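Local coordinates for protein coenzyme f420-dependent n5,n10-methylenetetrahydromethanopterin reductase (Methanopyrus kandleri, PDB 1EZW) that catalyses the reversible, coenzyme F420-dependent reduction of methylene-tetrahydromethanopterin to methyl-tetrahydromethanopterin in methanogenesis from carbon dioxide, at residues A[130-135]-A[187-192]; A[91-96]-A[137-142]; A[247-252]-A[288-293]; A[234-239]-A[332-337]. All blocks are in the same frame, centred on the assembly; numbering follows the deposited sequence.

In the fold
From the N terminus, interaction 2 opens first, on barrel strand 93-95, and closes on helix 127-142. Interaction 1 starts on that same helix, at 130-135, before interaction 2 has closed, and ends at 187-192, where helix 180-189 runs toward strand 192-196. The two therefore cross along the chain, and they touch in space where Ile131 and Val134 pack on Met95. Interaction 4 then spans from 234-239 to helix 332-342, and interaction 3 lies wholly within that span; both use helix 238-254. The pairs sit on opposite sides of the chain's centre, interactions 1 and 2 in the outer helices and wall of the barrel, 3 and 4 among the helices after strand 225-229 and the C-terminal helix 332-342.

Interaction 1 (A[130-135]-A[187-192]); sequences AIREVK and GEIANG
A two-pronged salt bridge and a lysine-to-carbonyl bond join two outer helices of the (beta, alpha)8 barrel, helix 127-142 and the C-terminal end of helix 180-189, at the protein surface. Arg132, its chain extended from CG to NE, presents the NH1/NH2 end of its guanidinium to Glu188. Arg132 NH1 reaches Glu188 OE2 at 3.0 Å in an almost straight bond (178°), while NH2 of Arg132 meets Glu188 OE1, also at 3.0 Å. Both oxygens lie near the guanidinium plane, yet the carboxylate is turned 56° against it and is met from above its own plane. Ile189 packs against the same arginine: its CG2 comes 3.5 Å from Arg132 NH2, and its CD1 lies 4.1 Å from Arg132 CG. Lys135, CG anti to the backbone N (chi1 -173°), runs antiparallel alongside the Ile189 side chain and gives NZ to Ile189 O at 2.8 Å, in the carbonyl plane. With an alanine instead of Arg132, the Glu188 carboxylate would probably lose its charged mate and Ile189 the cover of the arginine chain. The Lys135 ammonium meets a carbonyl at the helix's C-terminal end, where the helix dipole would be expected to welcome positive charge.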
# COMPACT_ATOMS: atom_id res chain seq x y z
N ALA A 130 -27.31 -23.31 -7.81
CA ALA A 130 -26.62 -22.61 -6.72
C ALA A 130 -25.90 -21.35 -7.27
O ALA A 130 -25.96 -20.29 -6.65
CB ALA A 130 -25.61 -23.54 -6.01
N ILE A 131 -25.26 -21.47 -8.43
CA ILE A 131 -24.58 -20.32 -9.03
C ILE A 131 -25.57 -19.23 -9.42
O ILE A 131 -25.32 -18.05 -9.23
CB ILE A 131 -23.70 -20.77 -10.23
CG1 ILE A 131 -22.52 -21.60 -9.70
CG2 ILE A 131 -23.19 -19.49 -11.02
CD1 ILE A 131 -21.63 -22.23 -10.78
N ARG A 132 -26.73 -19.60 -9.99
CA ARG A 132 -27.72 -18.58 -10.31
C ARG A 132 -28.14 -17.83 -9.04
O ARG A 132 -28.34 -16.62 -9.07
CB ARG A 132 -28.99 -19.25 -10.90
CG ARG A 132 -28.82 -19.81 -12.27
CD ARG A 132 -30.13 -20.56 -12.63
NE ARG A 132 -30.09 -21.13 -13.97
CZ ARG A 132 -30.37 -20.46 -15.08
NH1 ARG A 132 -30.29 -21.09 -16.26
NH2 ARG A 132 -30.73 -19.18 -15.04
N GLU A 133 -28.32 -18.56 -7.94
CA GLU A 133 -28.78 -17.94 -6.70
C GLU A 133 -27.71 -17.05 -6.11
O GLU A 133 -28.01 -15.94 -5.66
CB GLU A 133 -29.20 -19.00 -5.67
CG GLU A 133 -30.45 -19.79 -6.20
CD GLU A 133 -31.07 -20.69 -5.18
OE1 GLU A 133 -32.02 -21.43 -5.57
OE2 GLU A 133 -30.65 -20.71 -4.00
N VAL A 134 -26.47 -17.52 -6.11
CA VAL A 134 -25.40 -16.67 -5.57
C VAL A 134 -25.33 -15.41 -6.41
O VAL A 134 -25.11 -14.31 -5.88
CB VAL A 134 -24.01 -17.35 -5.59
CG1 VAL A 134 -22.95 -16.35 -5.06
CG2 VAL A 134 -24.01 -18.55 -4.73
N LYS A 135 -25.49 -15.52 -7.73
CA LYS A 135 -25.46 -14.32 -8.55
C LYS A 135 -26.56 -13.33 -8.12
O LYS A 135 -26.30 -12.12 -7.98
CB LYS A 135 -25.62 -14.67 -10.04
CG LYS A 135 -25.41 -13.43 -10.88
CD LYS A 135 -25.96 -13.53 -12.29
CE LYS A 135 -25.75 -12.19 -13.02
NZ LYS A 135 -26.64 -11.97 -14.20
N GLY A 187 -24.08 -18.64 -20.73
CA GLY A 187 -24.52 -17.80 -21.84
C GLY A 187 -25.80 -17.07 -21.48
O GLY A 187 -26.08 -15.96 -21.95
N GLU A 188 -26.57 -17.64 -20.58
CA GLU A 188 -27.81 -17.00 -20.20
C GLU A 188 -27.64 -15.90 -19.16
O GLU A 188 -28.28 -14.85 -19.26
CB GLU A 188 -28.80 -18.04 -19.65
CG GLU A 188 -30.07 -17.40 -19.10
CD GLU A 188 -31.01 -18.40 -18.42
OE1 GLU A 188 -31.77 -17.94 -17.53
OE2 GLU A 188 -30.99 -19.62 -18.76
N ILE A 189 -26.76 -16.11 -18.18
CA ILE A 189 -26.68 -15.16 -17.09
C ILE A 189 -25.34 -14.45 -16.86
O ILE A 189 -25.28 -13.55 -16.02
CB ILE A 189 -27.03 -15.83 -15.72
CG1 ILE A 189 -25.86 -16.72 -15.27
CG2 ILE A 189 -28.33 -16.73 -15.87
CD1 ILE A 189 -26.00 -17.37 -13.89
N ALA A 190 -24.32 -14.83 -17.60
CA ALA A 190 -23.01 -14.21 -17.33
C ALA A 190 -22.50 -13.19 -18.33
O ALA A 190 -22.87 -13.20 -19.51
CB ALA A 190 -21.98 -15.33 -17.17
N ASN A 191 -21.63 -12.28 -17.86
CA ASN A 191 -20.98 -11.34 -18.77
C ASN A 191 -19.82 -12.03 -19.49
O ASN A 191 -19.34 -11.56 -20.49
CB ASN A 191 -20.39 -10.17 -17.98
CG ASN A 191 -21.46 -9.30 -17.41
OD1 ASN A 191 -22.23 -8.70 -18.18
ND2 ASN A 191 -21.54 -9.23 -16.11
N GLY A 192 -19.35 -13.13 -18.91
CA GLY A 192 -18.27 -13.88 -19.50
C GLY A 192 -18.20 -15.31 -19.01
O GLY A 192 -18.83 -15.67 -18.02

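Interaction 2 (A[91-96]-A[137-142]); sequences AIIGMG and VIYQYL
Ile93 carries CG1 beside its backbone N (chi1 -63°) and extends CD1 outward from the strand, toward Ile138 and Tyr139, whereas Met95 folds at chi2 and chi3 (65° and 64°) to turn CE to Ile138 as well. This is strand-to-helix packing in the wall of the TIM barrel: strand 93-95 is covered by helix 127-142, which runs nearly antiparallel to it with the short axes 12.8 Å apart. Ile93 and Ile138 lie alongside each other, running opposite ways, with Ile93 CD1 3.8 Å from Ile138 CG2. Met95 and Ile138 instead meet tip to tip, with CE of Met95 4.1 Å from Ile138 CD1. Leu142 lies over one face of the Tyr139 ring, its CD1 offset toward the rim. The polar end of Tyr139 is satisfied outside these segments, by a hydrogen bond between OH and the carbonyl of Ile171, which ties the helix to the chain just ahead of strand 173-176. Phe173 on that strand touches Ile93, Met95 and Tyr139, and Ile80 of helix 73-86 also packs on Ile93. The methyl CD1 of Ile93 approaches the Tyr139 ring obliquely, 3.5 Å from OH and 4.1 Å from CZ.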
# COMPACT_ATOMS: atom_id res chain seq x y z
N ALA A 91 -13.02 -4.31 -9.75
CA ALA A 91 -13.32 -5.69 -9.44
C ALA A 91 -14.03 -6.44 -10.56
O ALA A 91 -14.78 -5.84 -11.33
CB ALA A 91 -14.17 -5.77 -8.16
N ILE A 92 -13.79 -7.73 -10.57
CA ILE A 92 -14.48 -8.67 -11.48
C ILE A 92 -14.81 -9.89 -10.64
O ILE A 92 -14.14 -10.19 -9.62
CB ILE A 92 -13.61 -9.07 -12.70
CG1 ILE A 92 -12.32 -9.74 -12.24
CG2 ILE A 92 -13.37 -7.84 -13.57
CD1 ILE A 92 -11.25 -9.99 -13.35
N ILE A 93 -15.84 -10.65 -11.03
CA ILE A 93 -16.18 -11.85 -10.27
C ILE A 93 -16.00 -13.08 -11.17
O ILE A 93 -16.49 -13.06 -12.30
CB ILE A 93 -17.68 -11.83 -9.89
CG1 ILE A 93 -17.98 -10.65 -8.97
CG2 ILE A 93 -18.06 -13.18 -9.23
CD1 ILE A 93 -19.50 -10.32 -8.89
N GLY A 94 -15.31 -14.11 -10.67
CA GLY A 94 -15.16 -15.40 -11.35
C GLY A 94 -15.89 -16.39 -10.44
O GLY A 94 -15.48 -16.58 -9.31
N MET A 95 -16.97 -17.03 -10.89
CA MET A 95 -17.71 -17.93 -10.01
C MET A 95 -17.86 -19.30 -10.66
O MET A 95 -18.22 -19.39 -11.81
CB MET A 95 -19.11 -17.32 -9.79
CG MET A 95 -20.03 -18.15 -8.90
SD MET A 95 -19.45 -18.28 -7.19
CE MET A 95 -19.56 -16.58 -6.69
N GLY A 96 -17.55 -20.34 -9.92
CA GLY A 96 -17.68 -21.70 -10.43
C GLY A 96 -18.32 -22.58 -9.38
O GLY A 96 -18.72 -22.12 -8.32
N VAL A 137 -28.00 -12.97 -5.23
CA VAL A 137 -27.66 -12.38 -3.94
C VAL A 137 -26.56 -11.32 -4.09
O VAL A 137 -26.65 -10.23 -3.51
CB VAL A 137 -27.21 -13.47 -2.95
CG1 VAL A 137 -26.55 -12.82 -1.70
CG2 VAL A 137 -28.44 -14.32 -2.55
N ILE A 138 -25.52 -11.64 -4.85
CA ILE A 138 -24.47 -10.66 -5.03
C ILE A 138 -24.95 -9.38 -5.65
O ILE A 138 -24.61 -8.30 -5.17
CB ILE A 138 -23.32 -11.26 -5.89
CG1 ILE A 138 -22.65 -12.40 -5.10
CG2 ILE A 138 -22.32 -10.15 -6.29
CD1 ILE A 138 -21.57 -13.14 -5.95
N TYR A 139 -25.75 -9.45 -6.72
CA TYR A 139 -26.16 -8.22 -7.36
C TYR A 139 -27.20 -7.45 -6.56
O TYR A 139 -27.21 -6.22 -6.62
CB TYR A 139 -26.57 -8.51 -8.82
CG TYR A 139 -25.27 -8.69 -9.62
CD1 TYR A 139 -24.61 -9.92 -9.64
CD2 TYR A 139 -24.68 -7.59 -10.24
CE1 TYR A 139 -23.35 -10.07 -10.27
CE2 TYR A 139 -23.41 -7.72 -10.89
CZ TYR A 139 -22.77 -8.95 -10.89
OH TYR A 139 -21.54 -9.10 -11.49
N GLN A 140 -28.04 -8.14 -5.79
CA GLN A 140 -28.92 -7.39 -4.89
C GLN A 140 -28.06 -6.60 -3.89
O GLN A 140 -28.37 -5.44 -3.58
CB GLN A 140 -29.87 -8.28 -4.09
CG GLN A 140 -31.04 -8.85 -4.94
CD GLN A 140 -32.07 -9.51 -4.03
OE1 GLN A 140 -32.30 -9.02 -2.92
NE2 GLN A 140 -32.74 -10.58 -4.53
N TYR A 141 -26.97 -7.21 -3.42
CA TYR A 141 -26.05 -6.57 -2.47
C TYR A 141 -25.38 -5.35 -3.13
O TYR A 141 -25.30 -4.27 -2.55
CB TYR A 141 -25.00 -7.61 -2.04
CG TYR A 141 -24.05 -7.15 -0.95
CD1 TYR A 141 -24.23 -7.53 0.37
CD2 TYR A 141 -22.98 -6.31 -1.26
CE1 TYR A 141 -23.34 -7.09 1.39
CE2 TYR A 141 -22.09 -5.87 -0.26
CZ TYR A 141 -22.27 -6.27 1.06
OH TYR A 141 -21.36 -5.90 2.05
N LEU A 142 -24.88 -5.53 -4.35
CA LEU A 142 -24.23 -4.45 -5.08
C LEU A 142 -25.18 -3.31 -5.46
O LEU A 142 -24.74 -2.18 -5.67
CB LEU A 142 -23.54 -5.00 -6.35
CG LEU A 142 -22.39 -5.95 -6.12
CD1 LEU A 142 -21.91 -6.48 -7.49
CD2 LEU A 142 -21.23 -5.19 -5.45

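Interaction 3 (A[247-252]-A[288-293]); sequences IVVAFI and GLVDED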
# COMPACT_ATOMS: atom_id res chain seq x y z
N ILE A 247 5.04 -30.54 -16.84
CA ILE A 247 4.42 -30.90 -15.58
C ILE A 247 2.96 -30.49 -15.57
O ILE A 247 2.09 -31.25 -15.14
CB ILE A 247 5.13 -30.27 -14.37
CG1 ILE A 247 4.44 -30.70 -13.07
CG2 ILE A 247 5.09 -28.74 -14.47
CD1 ILE A 247 4.38 -32.20 -12.85
N VAL A 248 2.66 -29.29 -16.06
CA VAL A 248 1.27 -28.84 -16.04
C VAL A 248 0.40 -29.66 -17.01
O VAL A 248 -0.69 -30.07 -16.66
CB VAL A 248 1.15 -27.33 -16.37
CG1 VAL A 248 -0.31 -26.91 -16.35
CG2 VAL A 248 1.94 -26.49 -15.31
N VAL A 249 0.89 -29.92 -18.22
CA VAL A 249 0.11 -30.71 -19.17
C VAL A 249 -0.10 -32.13 -18.62
O VAL A 249 -1.19 -32.70 -18.75
CB VAL A 249 0.80 -30.77 -20.55
CG1 VAL A 249 0.17 -31.85 -21.41
CG2 VAL A 249 0.66 -29.40 -21.25
N ALA A 250 0.93 -32.69 -17.98
CA ALA A 250 0.80 -34.03 -17.40
C ALA A 250 -0.43 -34.09 -16.49
O ALA A 250 -1.22 -35.02 -16.59
CB ALA A 250 2.05 -34.39 -16.63
N PHE A 251 -0.60 -33.09 -15.62
CA PHE A 251 -1.76 -33.05 -14.74
C PHE A 251 -3.05 -32.83 -15.51
O PHE A 251 -4.11 -33.34 -15.12
CB PHE A 251 -1.64 -31.94 -13.69
CG PHE A 251 -0.95 -32.38 -12.42
CD1 PHE A 251 0.43 -32.56 -12.39
CD2 PHE A 251 -1.69 -32.64 -11.28
CE1 PHE A 251 1.07 -33.01 -11.22
CE2 PHE A 251 -1.07 -33.09 -10.11
CZ PHE A 251 0.31 -33.27 -10.09
N ILE A 252 -2.98 -32.06 -16.59
CA ILE A 252 -4.18 -31.82 -17.39
C ILE A 252 -4.60 -33.14 -18.05
O ILE A 252 -5.78 -33.49 -18.04
CB ILE A 252 -3.93 -30.75 -18.47
CG1 ILE A 252 -3.57 -29.41 -17.79
CG2 ILE A 252 -5.16 -30.63 -19.38
CD1 ILE A 252 -3.26 -28.28 -18.74
N GLY A 288 8.26 -37.16 -18.73
CA GLY A 288 8.84 -37.88 -19.85
C GLY A 288 7.82 -38.43 -20.82
O GLY A 288 8.10 -38.57 -22.02
N LEU A 289 6.63 -38.75 -20.32
CA LEU A 289 5.54 -39.28 -21.15
C LEU A 289 4.77 -38.23 -21.96
O LEU A 289 4.14 -38.57 -22.97
CB LEU A 289 4.56 -40.07 -20.28
CG LEU A 289 5.17 -41.31 -19.62
CD1 LEU A 289 4.11 -42.06 -18.82
CD2 LEU A 289 5.75 -42.21 -20.70
N VAL A 290 4.78 -36.97 -21.53
CA VAL A 290 4.06 -35.92 -22.27
C VAL A 290 4.60 -35.77 -23.68
O VAL A 290 5.78 -35.43 -23.87
CB VAL A 290 4.14 -34.55 -21.54
CG1 VAL A 290 3.47 -33.46 -22.39
CG2 VAL A 290 3.47 -34.64 -20.18
N ASP A 291 3.76 -36.00 -24.68
CA ASP A 291 4.23 -35.88 -26.07
C ASP A 291 3.74 -34.63 -26.79
O ASP A 291 3.07 -33.78 -26.20
CB ASP A 291 3.84 -37.14 -26.86
CG ASP A 291 2.34 -37.32 -26.97
OD1 ASP A 291 1.91 -38.48 -27.12
OD2 ASP A 291 1.59 -36.32 -26.95
N GLU A 292 4.09 -34.51 -28.06
CA GLU A 292 3.71 -33.32 -28.79
C GLU A 292 2.22 -33.12 -28.96
O GLU A 292 1.76 -31.97 -28.97
CB GLU A 292 4.40 -33.29 -30.14
CG GLU A 292 5.89 -33.25 -29.98
CD GLU A 292 6.59 -32.76 -31.21
OE1 GLU A 292 7.84 -32.69 -31.18
OE2 GLU A 292 5.90 -32.44 -32.20
N ASP A 293 1.46 -34.20 -29.08
CA ASP A 293 0.03 -34.04 -29.26
C ASP A 293 -0.64 -33.53 -28.00
O ASP A 293 -1.59 -32.74 -28.07
CB ASP A 293 -0.62 -35.33 -29.73
CG ASP A 293 -0.08 -35.80 -31.07
OD1 ASP A 293 0.20 -34.95 -31.97
OD2 ASP A 293 0.07 -37.02 -31.24
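The backbones come nearest at Ala250 and Val290, whose CA atoms are 6.2 Å apart, where helix 238-254 passes the short non-helical link between helices 283-289 and 292-298. Val290 carries the contact alone, dividing its two methyl groups between successive residues of the helix. CG1 of Val290, anti to the backbone N (chi1 175°), meets Val249 CG1 at 3.8 Å, the two valines crossing at a slant. The other branch sits beside the backbone N of its own residue and rests on the Ala250 methyl, with Val290 CG2 3.8 Å from Ala250 CB. Val290 CG2 also comes 3.9 Å from Ala250 N, close against the helix backbone. The small side chain of Ala250 probably lets the link come this close. All three residues are buried, and the packing is entirely apolar. Just beyond Val290, Asp291 is the N-cap of helix 292-298: its OD2 accepts from Met294 N, and OD1 forms a salt bridge with Lys270. These helices lie in the excursion between barrel strands 225-229 and 321-324. Ile274 touches Ala250, while Met294 and Ile295 pack on Val249 and Val290, respectively; helices 273-277 and 292-298 thus complete the packing around this link on helix 238-254.

Interaction 4 (A[234-239]-A[332-337]); sequences IDKDED and KEKAIE
Ile234 leans on Ala335 at the centre of this contact, where the end of strand 232-234 meets the first turns of helix 332-342. The branch that touches is Ile234 CG2, which lies between the backbone N and the carbonyl carbon while CG1 stands anti to the N (chi1 -166°). CG2 of Ile234 lies 3.8 Å from Ala335 CB and 3.6 Å from Ala335 O, and Ala335 CB lies 3.9 Å from Ile234 O. The CA atoms of Ile234 and Ala335 are 5.8 Å apart, and a backbone hydrogen bond between Ile234 and Ile328 joins the strand to the chain ahead of the helix. Farther out, at the exposed end of the contact, Lys334 NZ stops 4.3 Å from Asp235 OD2, beyond salt-bridge distance, though the opposite charges probably still attract weakly. Lys236 NZ is 4.5 Å from Lys334 NZ, and the nearby Asp235 carboxylate probably offsets part of their mutual repulsion. The other oxygen of Asp235 looks to its own chain: Asp235 OD1 uses its anti lone pair to accept from Asp237 N at 2.7 Å. Asp237 then serves as N-cap of helix 238-254, its OD1 accepting from Lys240 N. An Asx turn leading into an N-capped helix thus follows strand 232-234, and its start is packed on helix 332-342, the C-terminal helix of this TIM-barrel fold.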
# COMPACT_ATOMS: atom_id res chain seq x y z
N ILE A 234 5.65 -19.18 -22.88
CA ILE A 234 6.30 -18.45 -23.93
C ILE A 234 7.75 -18.11 -23.57
O ILE A 234 8.06 -17.76 -22.43
CB ILE A 234 5.50 -17.16 -24.27
CG1 ILE A 234 5.98 -16.56 -25.60
CG2 ILE A 234 5.62 -16.13 -23.09
CD1 ILE A 234 5.22 -15.32 -26.04
N ASP A 235 8.63 -18.23 -24.57
CA ASP A 235 10.05 -17.94 -24.37
C ASP A 235 10.64 -17.69 -25.75
O ASP A 235 10.10 -18.17 -26.74
CB ASP A 235 10.72 -19.16 -23.71
CG ASP A 235 12.14 -18.88 -23.23
OD1 ASP A 235 13.07 -18.80 -24.07
OD2 ASP A 235 12.32 -18.75 -21.99
N LYS A 236 11.72 -16.91 -25.84
CA LYS A 236 12.32 -16.68 -27.15
C LYS A 236 12.87 -18.01 -27.68
O LYS A 236 13.07 -18.16 -28.88
CB LYS A 236 13.42 -15.62 -27.05
CG LYS A 236 14.50 -15.96 -26.04
CD LYS A 236 15.50 -14.80 -25.87
CE LYS A 236 16.67 -15.21 -24.98
NZ LYS A 236 16.18 -15.72 -23.67
N ASP A 237 13.12 -18.96 -26.79
CA ASP A 237 13.60 -20.29 -27.15
C ASP A 237 12.38 -21.22 -27.09
O ASP A 237 11.96 -21.66 -26.01
CB ASP A 237 14.65 -20.78 -26.14
CG ASP A 237 15.17 -22.19 -26.46
OD1 ASP A 237 14.40 -23.03 -26.92
OD2 ASP A 237 16.37 -22.46 -26.19
N GLU A 238 11.81 -21.53 -28.25
CA GLU A 238 10.63 -22.38 -28.29
C GLU A 238 10.76 -23.69 -27.52
O GLU A 238 9.82 -24.12 -26.86
CB GLU A 238 10.24 -22.66 -29.76
CG GLU A 238 9.01 -23.53 -29.87
CD GLU A 238 8.21 -23.24 -31.11
OE1 GLU A 238 8.14 -24.13 -32.00
OE2 GLU A 238 7.67 -22.12 -31.21
N ASP A 239 11.91 -24.34 -27.61
CA ASP A 239 12.08 -25.59 -26.89
C ASP A 239 11.95 -25.44 -25.40
O ASP A 239 11.36 -26.28 -24.73
CB ASP A 239 13.43 -26.20 -27.24
CG ASP A 239 13.45 -26.75 -28.63
OD1 ASP A 239 12.61 -27.62 -28.90
OD2 ASP A 239 14.29 -26.30 -29.44
N LYS A 332 8.49 -16.35 -15.23
CA LYS A 332 7.16 -15.70 -15.32
C LYS A 332 7.21 -14.23 -15.69
O LYS A 332 6.45 -13.77 -16.54
CB LYS A 332 6.34 -15.85 -14.00
CG LYS A 332 5.87 -17.30 -13.69
CD LYS A 332 4.88 -17.33 -12.52
CE LYS A 332 4.02 -18.60 -12.51
NZ LYS A 332 4.82 -19.85 -12.44
N GLU A 333 8.08 -13.46 -15.03
CA GLU A 333 8.16 -12.04 -15.36
C GLU A 333 8.64 -11.78 -16.79
O GLU A 333 8.05 -10.96 -17.51
CB GLU A 333 9.05 -11.31 -14.32
CG GLU A 333 9.33 -9.87 -14.66
CD GLU A 333 9.96 -9.14 -13.48
OE1 GLU A 333 10.60 -8.10 -13.72
OE2 GLU A 333 9.80 -9.64 -12.35
N LYS A 334 9.70 -12.47 -17.23
CA LYS A 334 10.18 -12.26 -18.60
C LYS A 334 9.11 -12.72 -19.59
O LYS A 334 8.98 -12.14 -20.66
CB LYS A 334 11.45 -13.08 -18.87
CG LYS A 334 12.69 -12.66 -18.11
CD LYS A 334 13.69 -13.86 -18.15
CE LYS A 334 13.77 -14.49 -19.56
NZ LYS A 334 14.38 -15.87 -19.54
N ALA A 335 8.36 -13.75 -19.22
CA ALA A 335 7.29 -14.28 -20.08
C ALA A 335 6.17 -13.25 -20.26
O ALA A 335 5.67 -12.99 -21.35
CB ALA A 335 6.75 -15.60 -19.50
N ILE A 336 5.77 -12.63 -19.16
CA ILE A 336 4.75 -11.62 -19.25
C ILE A 336 5.19 -10.48 -20.15
O ILE A 336 4.41 -9.95 -20.94
CB ILE A 336 4.42 -11.07 -17.81
CG1 ILE A 336 3.74 -12.19 -17.00
CG2 ILE A 336 3.54 -9.80 -17.89
CD1 ILE A 336 3.66 -11.92 -15.47
N GLU A 337 6.46 -10.07 -20.02
CA GLU A 337 6.98 -8.98 -20.83
C GLU A 337 7.05 -9.39 -22.31
O GLU A 337 6.78 -8.57 -23.19
CB GLU A 337 8.38 -8.59 -20.29
CG GLU A 337 8.27 -7.91 -18.92
CD GLU A 337 9.61 -7.52 -18.36
OE1 GLU A 337 10.58 -8.31 -18.53
OE2 GLU A 337 9.68 -6.46 -17.72